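Local coordinates for cytoplasmic Protein STM1381 (Salmonella enterica subsp. enterica serovar Typhimurium, PDB 3SOZ), which is of unknown function but is probably related to class I glutamine amidotransferases, at residues A[37-42]-A[47-52]; A[76-81]-A[217-222]; A[85-90]-A[98-103]; A[152-157]-A[195-200]; A[167-172]-A[203-208]. All blocks are in the same frame, centred on the assembly; numbering follows the deposited sequence.

Contact 1: residues A[37-42]-A[47-52]; sequences YLLSCL and IDVDYM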
# COMPACT_ATOMS: atom_id res chain seq x y z
N TYR A 37 -5.75 -24.62 -17.37
CA TYR A 37 -6.95 -25.43 -17.25
C TYR A 37 -8.15 -24.70 -17.84
O TYR A 37 -8.75 -25.19 -18.79
CB TYR A 37 -7.21 -25.84 -15.80
CG TYR A 37 -8.33 -26.87 -15.72
CD1 TYR A 37 -8.19 -28.12 -16.34
CD2 TYR A 37 -9.53 -26.57 -15.07
CE1 TYR A 37 -9.23 -29.06 -16.30
CE2 TYR A 37 -10.57 -27.49 -15.01
CZ TYR A 37 -10.42 -28.73 -15.63
OH TYR A 37 -11.47 -29.63 -15.56
N LEU A 38 -8.46 -23.52 -17.32
CA LEU A 38 -9.56 -22.68 -17.80
C LEU A 38 -9.56 -22.40 -19.32
O LEU A 38 -10.61 -22.30 -19.94
CB LEU A 38 -9.58 -21.36 -17.03
CG LEU A 38 -10.61 -20.35 -17.50
CD1 LEU A 38 -12.00 -20.94 -17.34
CD2 LEU A 38 -10.48 -19.03 -16.78
N LEU A 39 -8.39 -22.25 -19.90
CA LEU A 39 -8.30 -22.07 -21.33
C LEU A 39 -8.62 -23.36 -22.09
O LEU A 39 -9.44 -23.34 -23.02
CB LEU A 39 -6.93 -21.55 -21.72
CG LEU A 39 -6.83 -20.07 -22.09
CD1 LEU A 39 -7.70 -19.14 -21.24
CD2 LEU A 39 -5.38 -19.72 -21.99
N SER A 40 -8.00 -24.47 -21.70
CA SER A 40 -8.36 -25.76 -22.28
C SER A 40 -9.86 -26.00 -22.17
O SER A 40 -10.44 -26.65 -23.04
CB SER A 40 -7.58 -26.91 -21.62
OG SER A 40 -8.28 -27.46 -20.51
N CYS A 41 -10.48 -25.46 -21.11
CA CYS A 41 -11.93 -25.57 -20.86
C CYS A 41 -12.82 -24.70 -21.76
O CYS A 41 -13.93 -25.08 -22.12
CB CYS A 41 -12.24 -25.17 -19.41
SG CYS A 41 -12.32 -26.52 -18.25
N LEU A 42 -12.32 -23.51 -22.06
CA LEU A 42 -13.02 -22.55 -22.90
C LEU A 42 -13.03 -23.02 -24.33
O LEU A 42 -14.08 -23.01 -24.97
CB LEU A 42 -12.38 -21.18 -22.76
CG LEU A 42 -13.21 -20.31 -21.82
CD1 LEU A 42 -13.91 -21.16 -20.81
CD2 LEU A 42 -12.39 -19.21 -21.16
N ILE A 47 -15.06 -22.37 -27.91
CA ILE A 47 -14.70 -20.98 -27.85
C ILE A 47 -13.30 -20.82 -28.44
O ILE A 47 -12.37 -21.56 -28.10
CB ILE A 47 -14.87 -20.37 -26.45
CG1 ILE A 47 -16.36 -20.33 -26.08
CG2 ILE A 47 -14.31 -18.94 -26.43
CD1 ILE A 47 -16.67 -19.80 -24.70
N ASP A 48 -13.21 -19.88 -29.37
CA ASP A 48 -11.98 -19.52 -30.02
C ASP A 48 -11.26 -18.47 -29.14
O ASP A 48 -11.77 -17.36 -28.91
CB ASP A 48 -12.28 -18.97 -31.43
CG ASP A 48 -11.05 -18.96 -32.34
OD1 ASP A 48 -10.39 -20.01 -32.46
OD2 ASP A 48 -10.77 -17.89 -32.95
N VAL A 49 -10.10 -18.86 -28.63
CA VAL A 49 -9.35 -18.05 -27.66
C VAL A 49 -7.96 -17.66 -28.13
O VAL A 49 -7.08 -18.51 -28.27
CB VAL A 49 -9.23 -18.74 -26.26
CG1 VAL A 49 -8.45 -17.86 -25.29
CG2 VAL A 49 -10.61 -19.05 -25.69
N ASP A 50 -7.79 -16.36 -28.35
CA ASP A 50 -6.47 -15.73 -28.36
C ASP A 50 -6.01 -15.50 -26.89
O ASP A 50 -6.70 -14.82 -26.11
CB ASP A 50 -6.53 -14.40 -29.13
CG ASP A 50 -6.72 -14.58 -30.65
OD1 ASP A 50 -6.49 -15.72 -31.16
OD2 ASP A 50 -7.08 -13.58 -31.34
N TYR A 51 -4.89 -16.12 -26.51
CA TYR A 51 -4.29 -15.92 -25.19
C TYR A 51 -3.32 -14.79 -25.31
O TYR A 51 -2.39 -14.85 -26.09
CB TYR A 51 -3.55 -17.17 -24.69
CG TYR A 51 -2.94 -17.04 -23.28
CD1 TYR A 51 -3.58 -16.29 -22.30
CD2 TYR A 51 -1.76 -17.71 -22.92
CE1 TYR A 51 -3.07 -16.16 -21.02
CE2 TYR A 51 -1.21 -17.58 -21.61
CZ TYR A 51 -1.89 -16.80 -20.68
OH TYR A 51 -1.45 -16.64 -19.39
N MSE A 52 -3.52 -13.74 -24.54
CA MSE A 52 -2.53 -12.68 -24.56
C MSE A 52 -1.85 -12.54 -23.19
O MSE A 52 -2.42 -11.95 -22.26
CB MSE A 52 -3.15 -11.38 -25.03
CG MSE A 52 -2.23 -10.25 -24.91
SE MSE A 52 -2.79 -8.59 -25.73
CE MSE A 52 -4.10 -8.04 -24.48
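L39 and Y51 meet nearly at a right angle: the leucine reaches out from helix 36-42 and lays CD2 over one face of the tyrosine ring. This is a CH-pi contact, with CD2 4.1 Å from the centroid of the Y51 ring and 22° off the ring normal. The methyl is offset toward the rim, so it lies closest to the inner end of the ring, with CD2 of L39 3.8 Å from CG of Y51. CG of Y51, anti to the backbone N (chi1 -178°), carries the ring to where CD2 of L39 can lie over it. V49, two residues back on the strand, divides its methyls between two turns of the helix: CG1 lies 4.2 Å from CG of L39, and CG2 4.0 Å from CB of L42. Helix and strand run at 149°, their axes 8.9 Å apart, as in the second half of a beta-alpha-beta crossover from strand 5-10 to strand 48-53. F8 and I6 of strand 5-10 add to the apolar layer. The polar link is one weak hydrogen bond at the tight connection, from I47 N to L42 O (3.2 Å). Cohesion here therefore rests on apolar burial, with little directional bonding to fix its details.

Contact 2: residues A[76-81]-A[217-222]; sequences ISDIGS and ASDCSP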
# COMPACT_ATOMS: atom_id res chain seq x y z
N ILE A 76 -9.97 -10.21 -18.68
CA ILE A 76 -8.87 -9.85 -17.83
C ILE A 76 -8.89 -10.72 -16.58
O ILE A 76 -9.85 -10.73 -15.82
CB ILE A 76 -8.96 -8.37 -17.42
CG1 ILE A 76 -9.20 -7.52 -18.66
CG2 ILE A 76 -7.66 -7.94 -16.68
CD1 ILE A 76 -9.41 -6.06 -18.37
N SER A 77 -7.81 -11.43 -16.34
CA SER A 77 -7.79 -12.24 -15.15
C SER A 77 -6.52 -12.07 -14.38
O SER A 77 -5.44 -12.46 -14.83
CB SER A 77 -8.02 -13.73 -15.49
OG SER A 77 -6.90 -14.52 -15.19
N ASP A 78 -6.66 -11.50 -13.19
CA ASP A 78 -5.53 -11.36 -12.28
C ASP A 78 -4.36 -10.57 -12.90
O ASP A 78 -3.22 -11.00 -12.82
CB ASP A 78 -5.03 -12.75 -11.85
CG ASP A 78 -4.40 -12.75 -10.45
OD1 ASP A 78 -4.43 -11.73 -9.70
OD2 ASP A 78 -3.86 -13.82 -10.14
N ILE A 79 -4.65 -9.45 -13.54
CA ILE A 79 -3.62 -8.59 -14.04
C ILE A 79 -3.88 -7.19 -13.59
O ILE A 79 -4.92 -6.64 -13.87
CB ILE A 79 -3.68 -8.54 -15.53
CG1 ILE A 79 -3.58 -9.94 -16.12
CG2 ILE A 79 -2.57 -7.65 -16.07
CD1 ILE A 79 -2.17 -10.48 -16.07
N GLY A 80 -2.94 -6.57 -12.92
CA GLY A 80 -3.11 -5.18 -12.47
C GLY A 80 -3.18 -4.10 -13.54
O GLY A 80 -2.64 -4.24 -14.63
N SER A 81 -3.84 -3.00 -13.18
CA SER A 81 -3.90 -1.83 -14.04
C SER A 81 -2.56 -1.25 -14.48
O SER A 81 -2.46 -0.70 -15.60
CB SER A 81 -4.74 -0.75 -13.39
OG SER A 81 -4.06 -0.09 -12.36
N ALA A 217 -15.70 -12.47 -8.38
CA ALA A 217 -14.92 -11.91 -7.26
C ALA A 217 -13.81 -12.79 -6.73
O ALA A 217 -13.14 -12.41 -5.76
CB ALA A 217 -15.82 -11.50 -6.11
N SER A 218 -13.60 -13.95 -7.35
CA SER A 218 -12.63 -14.91 -6.87
C SER A 218 -11.74 -15.25 -8.03
O SER A 218 -11.76 -14.56 -9.03
CB SER A 218 -13.30 -16.16 -6.31
OG SER A 218 -12.39 -16.97 -5.60
N ASP A 219 -10.95 -16.28 -7.88
CA ASP A 219 -9.91 -16.56 -8.84
C ASP A 219 -10.36 -17.83 -9.54
O ASP A 219 -10.92 -18.73 -8.94
CB ASP A 219 -8.59 -16.81 -8.11
CG ASP A 219 -7.35 -16.64 -9.00
OD1 ASP A 219 -7.32 -17.03 -10.18
OD2 ASP A 219 -6.34 -16.15 -8.48
N CYS A 220 -10.11 -17.89 -10.83
CA CYS A 220 -10.36 -19.10 -11.57
C CYS A 220 -9.22 -20.13 -11.35
O CYS A 220 -9.18 -21.16 -11.99
CB CYS A 220 -10.48 -18.75 -13.05
SG CYS A 220 -8.87 -18.19 -13.71
N SER A 221 -8.29 -19.84 -10.45
CA SER A 221 -7.12 -20.74 -10.27
C SER A 221 -6.54 -20.58 -8.88
O SER A 221 -7.07 -19.82 -8.10
CB SER A 221 -6.04 -20.52 -11.37
OG SER A 221 -5.96 -19.16 -11.75
N PRO A 222 -5.46 -21.31 -8.55
CA PRO A 222 -4.92 -21.24 -7.18
C PRO A 222 -4.46 -19.83 -6.82
O PRO A 222 -4.11 -19.07 -7.71
CB PRO A 222 -3.72 -22.19 -7.24
CG PRO A 222 -4.02 -23.15 -8.39
CD PRO A 222 -4.74 -22.28 -9.39
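The C-terminal edge of the parallel part of the central sheet, where alpha/beta proteins commonly place their binding sites, brings the carboxylates of D78 and D219 close together. D78 follows strand 73-77 and D219 lies in the loop after strand 211-216. Their carboxylates approach through single oxygens, D78 OD2 being 3.8 Å from D219 OD2, and their planes stand 83° apart. This is an approach of like-charged groups, probably unfavourable in itself, and no hydrogen bond joins the two segments. Instead each is held from its own surroundings. D78 OD1 accepts from L121 N. D219 OD1 takes S221 OG at 3.0 Å, from above the carboxylate plane, besides a weak bond from S221 N. D219 OD2 is hydrogen-bonded to a bound glycerol, probably from the crystallisation liquor, though such molecules often mark pockets. S77 OG lies 4.4 Å from C220 SG, a looser contact. Strand 113-117 runs between the two parent strands, and its I117 packs on both S77 and C220; W13 borders D78, while Y235 of helix 235-246 is hydrogen-bonded to C220 O.

Contact 3: residues A[85-90]-A[98-103]; sequences LLQNRT and PDALQL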
# COMPACT_ATOMS: atom_id res chain seq x y z
N LEU A 85 -1.54 0.45 -18.16
CA LEU A 85 -1.13 1.84 -18.25
C LEU A 85 0.37 2.06 -18.46
O LEU A 85 0.76 3.01 -19.14
CB LEU A 85 -1.55 2.58 -16.99
CG LEU A 85 -3.06 2.63 -16.80
CD1 LEU A 85 -3.42 3.12 -15.42
CD2 LEU A 85 -3.67 3.52 -17.89
N LEU A 86 1.21 1.20 -17.89
CA LEU A 86 2.66 1.41 -17.95
C LEU A 86 3.36 0.36 -18.82
O LEU A 86 4.15 -0.46 -18.31
CB LEU A 86 3.26 1.46 -16.55
CG LEU A 86 2.55 2.54 -15.71
CD1 LEU A 86 2.96 2.42 -14.24
CD2 LEU A 86 2.84 3.93 -16.20
N GLN A 87 3.06 0.37 -20.12
CA GLN A 87 3.66 -0.56 -21.07
C GLN A 87 5.13 -0.18 -21.22
O GLN A 87 5.54 0.91 -20.77
CB GLN A 87 2.91 -0.50 -22.40
CG GLN A 87 1.48 -1.03 -22.36
CD GLN A 87 0.65 -0.63 -23.58
OE1 GLN A 87 -0.44 -0.11 -23.44
NE2 GLN A 87 1.17 -0.90 -24.78
N ASN A 88 5.93 -1.05 -21.82
CA ASN A 88 7.37 -0.82 -21.79
C ASN A 88 7.76 0.50 -22.44
O ASN A 88 8.63 1.22 -21.95
CB ASN A 88 8.12 -1.95 -22.43
CG ASN A 88 7.94 -3.29 -21.73
OD1 ASN A 88 8.33 -4.31 -22.29
ND2 ASN A 88 7.36 -3.30 -20.53
N ARG A 89 7.07 0.84 -23.54
CA ARG A 89 7.34 2.02 -24.32
C ARG A 89 6.98 3.27 -23.58
O ARG A 89 7.59 4.29 -23.81
CB ARG A 89 6.63 1.97 -25.68
CG ARG A 89 7.21 0.94 -26.69
CD ARG A 89 6.97 1.34 -28.14
NE ARG A 89 7.04 0.16 -29.02
CZ ARG A 89 7.54 0.13 -30.27
NH1 ARG A 89 8.05 1.22 -30.84
NH2 ARG A 89 7.52 -1.03 -30.94
N THR A 90 6.00 3.23 -22.69
CA THR A 90 5.68 4.40 -21.86
C THR A 90 6.66 4.51 -20.75
O THR A 90 7.28 5.55 -20.56
CB THR A 90 4.31 4.30 -21.19
OG1 THR A 90 3.29 4.22 -22.19
CG2 THR A 90 4.05 5.49 -20.32
N PRO A 98 -1.50 5.27 -26.65
CA PRO A 98 -2.84 5.54 -26.07
C PRO A 98 -3.19 4.68 -24.83
O PRO A 98 -2.75 3.50 -24.74
CB PRO A 98 -3.80 5.24 -27.23
CG PRO A 98 -2.92 5.24 -28.49
CD PRO A 98 -1.61 4.66 -27.99
N ASP A 99 -3.96 5.27 -23.91
CA ASP A 99 -4.46 4.58 -22.71
C ASP A 99 -5.18 3.29 -23.08
O ASP A 99 -6.31 3.34 -23.54
CB ASP A 99 -5.39 5.53 -21.93
CG ASP A 99 -6.05 4.86 -20.72
OD1 ASP A 99 -6.12 3.61 -20.65
OD2 ASP A 99 -6.52 5.61 -19.82
N ALA A 100 -4.53 2.15 -22.88
CA ALA A 100 -5.07 0.78 -23.16
C ALA A 100 -6.41 0.46 -22.51
O ALA A 100 -7.13 -0.43 -22.96
CB ALA A 100 -4.06 -0.27 -22.74
N LEU A 101 -6.71 1.17 -21.43
CA LEU A 101 -7.91 0.94 -20.65
C LEU A 101 -9.04 1.80 -21.22
O LEU A 101 -10.23 1.43 -21.09
CB LEU A 101 -7.64 1.27 -19.18
CG LEU A 101 -7.34 0.21 -18.10
CD1 LEU A 101 -6.90 -1.18 -18.59
CD2 LEU A 101 -6.36 0.74 -17.05
N GLN A 102 -8.69 2.94 -21.83
CA GLN A 102 -9.65 3.69 -22.61
C GLN A 102 -10.03 2.78 -23.75
O GLN A 102 -11.21 2.62 -24.03
CB GLN A 102 -9.07 5.00 -23.18
CG GLN A 102 -9.58 6.29 -22.54
CD GLN A 102 -11.07 6.30 -22.32
OE1 GLN A 102 -11.56 7.05 -21.48
NE2 GLN A 102 -11.80 5.47 -23.04
N LEU A 103 -9.04 2.15 -24.39
CA LEU A 103 -9.32 1.22 -25.46
C LEU A 103 -10.34 0.16 -25.10
O LEU A 103 -11.24 -0.11 -25.89
CB LEU A 103 -8.05 0.57 -26.01
CG LEU A 103 -7.39 1.41 -27.11
CD1 LEU A 103 -5.85 1.26 -27.19
CD2 LEU A 103 -8.10 1.13 -28.45
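The D99 carboxylate has L85 over one face and a backbone N-H over the other. CD2 of L85 sits above the oxygen end of the group, 3.7 Å from D99 OD1 and 4.0 Å from D99 OD2, with the two side chains lying side by side and pointing the same way. On the opposite face Q102 N donates to D99 OD1 at 2.9 Å, approaching 75° out of the carboxylate plane. The same oxygen receives L101 N at 2.6 Å, nearly along the C-O axis. With CG anti to its backbone N (chi1 176°), D99 can fold OD1 back over the start of helix 100-109, where it serves as N-cap. Two amide N-H groups of the first turn thus share one acceptor, and the positive end of the helix dipole would probably favour the charged form of this buried acid. The capped helix leads into strand 113-117, whereas helices 81-85 and 88-91 follow strand 73-77; the contact therefore lies within the beta-alpha-beta crossover between these two parallel strands. L85 closes helix 81-85 and crosses L101 at about a right angle, its CG 3.8 Å from CD2 of L101. F84, from the same helix, also packs on A100 and L101. Q87, the residue before helix 88-91, extends its chain toward helix 100-109 and rests its end against the methyl of A100, with F61 alongside both. On the outer side E153 and Q156 of a neighbouring subunit pack on L85 and D99 respectively.

Contact 4: residues A[152-157]-A[195-200]; sequences VELPQG and AEINGD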
# COMPACT_ATOMS: atom_id res chain seq x y z
N VAL A 152 -10.40 -10.87 0.87
CA VAL A 152 -10.99 -11.52 2.02
C VAL A 152 -10.46 -12.94 1.94
O VAL A 152 -10.77 -13.67 0.99
CB VAL A 152 -12.53 -11.48 1.95
CG1 VAL A 152 -13.14 -11.93 3.28
CG2 VAL A 152 -12.99 -10.09 1.64
N GLU A 153 -9.59 -13.29 2.89
CA GLU A 153 -8.95 -14.61 2.85
C GLU A 153 -9.82 -15.52 3.65
O GLU A 153 -10.27 -15.13 4.73
CB GLU A 153 -7.54 -14.61 3.44
CG GLU A 153 -6.64 -13.58 2.86
CD GLU A 153 -6.03 -13.95 1.50
OE1 GLU A 153 -6.41 -15.00 0.90
OE2 GLU A 153 -5.14 -13.18 1.04
N LEU A 154 -10.03 -16.71 3.09
CA LEU A 154 -10.92 -17.72 3.63
C LEU A 154 -10.13 -19.00 3.69
O LEU A 154 -10.33 -19.92 2.86
CB LEU A 154 -12.12 -17.93 2.71
CG LEU A 154 -12.99 -16.70 2.49
CD1 LEU A 154 -14.02 -16.94 1.40
CD2 LEU A 154 -13.60 -16.17 3.81
N PRO A 155 -9.21 -19.07 4.65
CA PRO A 155 -8.45 -20.31 4.66
C PRO A 155 -9.36 -21.50 4.90
O PRO A 155 -9.03 -22.61 4.47
CB PRO A 155 -7.47 -20.14 5.81
CG PRO A 155 -7.84 -18.87 6.49
CD PRO A 155 -8.73 -18.07 5.61
N GLN A 156 -10.49 -21.29 5.57
CA GLN A 156 -11.42 -22.38 5.95
C GLN A 156 -12.31 -22.69 4.78
O GLN A 156 -12.95 -23.73 4.74
CB GLN A 156 -12.28 -22.01 7.14
CG GLN A 156 -13.24 -20.86 6.85
CD GLN A 156 -12.61 -19.46 7.05
OE1 GLN A 156 -11.49 -19.17 6.64
NE2 GLN A 156 -13.32 -18.61 7.70
N GLY A 157 -12.34 -21.79 3.81
CA GLY A 157 -13.13 -22.00 2.62
C GLY A 157 -14.54 -21.60 2.93
O GLY A 157 -14.97 -21.66 4.06
N ALA A 195 -24.93 -14.41 -7.47
CA ALA A 195 -24.31 -15.35 -6.51
C ALA A 195 -23.62 -14.54 -5.48
O ALA A 195 -23.19 -13.45 -5.75
CB ALA A 195 -23.30 -16.22 -7.18
N GLU A 196 -23.51 -15.07 -4.27
CA GLU A 196 -22.84 -14.37 -3.18
C GLU A 196 -21.95 -15.28 -2.34
O GLU A 196 -22.16 -16.48 -2.28
CB GLU A 196 -23.84 -13.64 -2.30
CG GLU A 196 -24.40 -12.41 -2.93
CD GLU A 196 -25.21 -11.56 -1.94
OE1 GLU A 196 -26.12 -12.10 -1.28
OE2 GLU A 196 -24.92 -10.33 -1.82
N ILE A 197 -20.95 -14.71 -1.70
CA ILE A 197 -20.01 -15.48 -0.89
C ILE A 197 -19.85 -14.69 0.38
O ILE A 197 -19.91 -13.46 0.33
CB ILE A 197 -18.68 -15.73 -1.66
CG1 ILE A 197 -17.75 -16.67 -0.90
CG2 ILE A 197 -18.03 -14.40 -2.11
CD1 ILE A 197 -16.71 -17.27 -1.75
N ASN A 198 -19.76 -15.39 1.52
CA ASN A 198 -19.55 -14.77 2.83
C ASN A 198 -20.29 -13.44 2.94
O ASN A 198 -19.79 -12.47 3.50
CB ASN A 198 -18.04 -14.59 3.05
CG ASN A 198 -17.67 -14.13 4.45
OD1 ASN A 198 -18.13 -14.68 5.44
ND2 ASN A 198 -16.82 -13.12 4.53
N GLY A 199 -21.51 -13.40 2.38
CA GLY A 199 -22.41 -12.24 2.47
C GLY A 199 -21.94 -11.03 1.67
O GLY A 199 -22.21 -9.89 2.08
N ASP A 200 -21.23 -11.28 0.56
CA ASP A 200 -20.69 -10.25 -0.31
C ASP A 200 -20.90 -10.72 -1.74
O ASP A 200 -21.03 -11.92 -1.97
CB ASP A 200 -19.18 -10.08 -0.09
CG ASP A 200 -18.85 -9.28 1.14
OD1 ASP A 200 -19.60 -8.33 1.43
OD2 ASP A 200 -17.82 -9.61 1.81
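Two beta turns face each other here, type I from L154 to G157 and type I' from I197 to D200, with no hydrogen bond between them and the nearest CA atoms, those of L154 and N198, 9.2 Å apart. Side chains bridge the gap. L154 and I197 cross obliquely and meet through their outermost methyls, CD1 of L154 lying 4.2 Å from CD1 of I197. I197 reaches that point because its longer branch, CG1, stands anti to the backbone N (chi1 -173°). N198 sets ND2 beside the methyls of V152 and L154: its ND2 is 4.1 Å from V152 CG1 and 4.5 Å from L154 CD2. These are van der Waals contacts with methyls; the polar need of ND2 is met by a hydrogen bond with the hydroxyl of Y182, which also bonds to D200 OD2. Y182, on strand 175-187, touches V152, L154 and I197 as well, and so links both segments. Within the first turn, P155 makes backbone hydrogen bonds to a neighbouring subunit. I197 and D200 pair through both backbone bonds, I197 N to D200 O at 2.8 Å and D200 N to I197 O at 2.6 Å, around N198 and G199 in left-handed backbone conformation. This is the classic two-residue beta hairpin, with the Asn-Gly pair that type I' turns favour, joining strands 192-197 and 200-208.

Contact 5: residues A[167-172]-A[203-208]; sequences HVITQP and LVMGTY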
# COMPACT_ATOMS: atom_id res chain seq x y z
N HIS A 167 -31.34 -17.20 -13.81
CA HIS A 167 -30.34 -16.92 -14.87
C HIS A 167 -29.73 -18.18 -15.46
O HIS A 167 -29.58 -19.22 -14.80
CB HIS A 167 -29.23 -16.00 -14.34
CG HIS A 167 -28.45 -15.29 -15.41
ND1 HIS A 167 -27.55 -15.93 -16.23
CD2 HIS A 167 -28.41 -13.98 -15.76
CE1 HIS A 167 -27.01 -15.05 -17.06
NE2 HIS A 167 -27.52 -13.86 -16.79
N VAL A 168 -29.37 -18.06 -16.73
CA VAL A 168 -28.84 -19.14 -17.49
C VAL A 168 -27.56 -19.70 -16.86
O VAL A 168 -27.36 -20.92 -16.84
CB VAL A 168 -28.56 -18.70 -18.94
CG1 VAL A 168 -28.79 -19.85 -19.89
CG2 VAL A 168 -29.47 -17.52 -19.32
N ILE A 169 -26.70 -18.82 -16.34
CA ILE A 169 -25.41 -19.24 -15.78
C ILE A 169 -25.62 -20.10 -14.55
O ILE A 169 -24.88 -21.06 -14.31
CB ILE A 169 -24.52 -18.02 -15.40
CG1 ILE A 169 -24.17 -17.20 -16.64
CG2 ILE A 169 -23.25 -18.45 -14.69
CD1 ILE A 169 -23.94 -15.73 -16.36
N THR A 170 -26.69 -19.78 -13.83
CA THR A 170 -26.94 -20.18 -12.46
C THR A 170 -27.92 -21.35 -12.31
O THR A 170 -28.07 -21.91 -11.21
CB THR A 170 -27.45 -18.95 -11.67
OG1 THR A 170 -26.77 -18.85 -10.43
CG2 THR A 170 -28.98 -18.97 -11.46
N GLN A 171 -28.61 -21.72 -13.39
CA GLN A 171 -29.64 -22.79 -13.28
C GLN A 171 -29.02 -24.13 -12.85
O GLN A 171 -29.35 -24.63 -11.76
CB GLN A 171 -30.53 -22.95 -14.55
CG GLN A 171 -31.62 -21.84 -14.81
CD GLN A 171 -32.23 -21.12 -13.55
OE1 GLN A 171 -33.30 -20.48 -13.64
NE2 GLN A 171 -31.54 -21.20 -12.40
N PRO A 172 -28.08 -24.65 -13.66
CA PRO A 172 -27.60 -26.04 -13.57
C PRO A 172 -27.04 -26.52 -12.20
O PRO A 172 -26.74 -27.72 -12.07
CB PRO A 172 -26.50 -26.09 -14.65
CG PRO A 172 -26.79 -24.91 -15.55
CD PRO A 172 -27.29 -23.88 -14.64
N LEU A 203 -20.78 -12.79 -8.13
CA LEU A 203 -21.01 -12.77 -9.58
C LEU A 203 -21.89 -11.60 -9.81
O LEU A 203 -23.02 -11.56 -9.35
CB LEU A 203 -21.74 -14.02 -10.03
CG LEU A 203 -21.17 -14.71 -11.26
CD1 LEU A 203 -22.22 -15.59 -11.91
CD2 LEU A 203 -20.60 -13.71 -12.25
N VAL A 204 -21.36 -10.59 -10.47
CA VAL A 204 -22.12 -9.39 -10.72
C VAL A 204 -22.17 -9.14 -12.20
O VAL A 204 -21.14 -9.19 -12.91
CB VAL A 204 -21.56 -8.20 -9.95
CG1 VAL A 204 -22.35 -6.95 -10.23
CG2 VAL A 204 -21.60 -8.50 -8.50
N MSE A 205 -23.39 -8.90 -12.65
CA MSE A 205 -23.67 -8.60 -14.03
C MSE A 205 -24.06 -7.15 -14.19
O MSE A 205 -24.66 -6.53 -13.30
CB MSE A 205 -24.81 -9.45 -14.51
CG MSE A 205 -24.54 -9.99 -15.83
SE MSE A 205 -23.39 -11.48 -15.51
CE MSE A 205 -22.64 -11.57 -17.33
N GLY A 206 -23.72 -6.61 -15.34
CA GLY A 206 -24.02 -5.19 -15.58
C GLY A 206 -23.89 -4.89 -17.05
O GLY A 206 -23.68 -5.80 -17.85
N THR A 207 -24.00 -3.61 -17.40
CA THR A 207 -23.93 -3.18 -18.81
C THR A 207 -23.17 -1.86 -18.86
O THR A 207 -23.28 -1.04 -17.92
CB THR A 207 -25.37 -2.92 -19.45
OG1 THR A 207 -26.03 -1.83 -18.76
CG2 THR A 207 -26.24 -4.19 -19.47
N TYR A 208 -22.42 -1.64 -19.94
CA TYR A 208 -21.75 -0.38 -20.13
C TYR A 208 -22.04 0.20 -21.54
O TYR A 208 -21.45 -0.23 -22.56
CB TYR A 208 -20.24 -0.50 -19.78
CG TYR A 208 -19.47 0.81 -19.89
CD1 TYR A 208 -19.72 1.88 -19.02
CD2 TYR A 208 -18.48 0.96 -20.86
CE1 TYR A 208 -18.99 3.09 -19.13
CE2 TYR A 208 -17.76 2.14 -20.98
CZ TYR A 208 -18.02 3.20 -20.12
OH TYR A 208 -17.27 4.36 -20.28
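I169 plugs the loop between strands 157-162 and 175-187 onto L203, at the bend of strand 200-208, and M205 beyond it; the strand is an antiparallel member of the mixed sheet. Its two branches divide the work. CG2 of I169, anti to the backbone N, meets CD1 of L203 at 4.1 Å, the two side chains running obliquely to one another. CD1 of I169, at the tip of the other branch, reaches SE of the selenomethionine M205 at 4.4 Å. L203 and M205 turn to the same side of the strand because they are two residues apart, while V204 between them points elsewhere. This inner part is apolar and is closed further by L194 of strand 192-197 and by F238 and T245 of helix 235-246, both of which touch I169. The outer half of the loop is looser: V168, Q171 and P172 are exposed and make no contact with the strand, and no hydrogen bond crosses between the segments. What shapes the loop is internal. H167 O accepts T170 N at 3.1 Å, and the imidazole curls back on its own chain, where I169 N donates to H167 ND1 at 3.0 Å, almost straight at 176° and only 1° out of the ring plane.

Contact 1 comes first along the chain, contact 2 then spans 76-81 to 217-222, and contacts 3, 4 and 5 are nested inside its loop. Contacts 4 and 5 interleave, sharing neighbouring strands 192-197 and 200-208, and touch where A195 meets L203. Contact 2, whose centre lies about 4 Å from the centre of the chain, joins contacts 1 and 3: C220 packs on L38 and S81 on L101. All but contact 3 reach the one mixed sheet. Contacts 3 and 4, with centres about 33 Å apart, both face neighbouring subunits. The protein thus combines a parallel alpha/beta core with an antiparallel extension, with a glycerol, probably from the crystallisation liquor, bound at contact 2 near the middle.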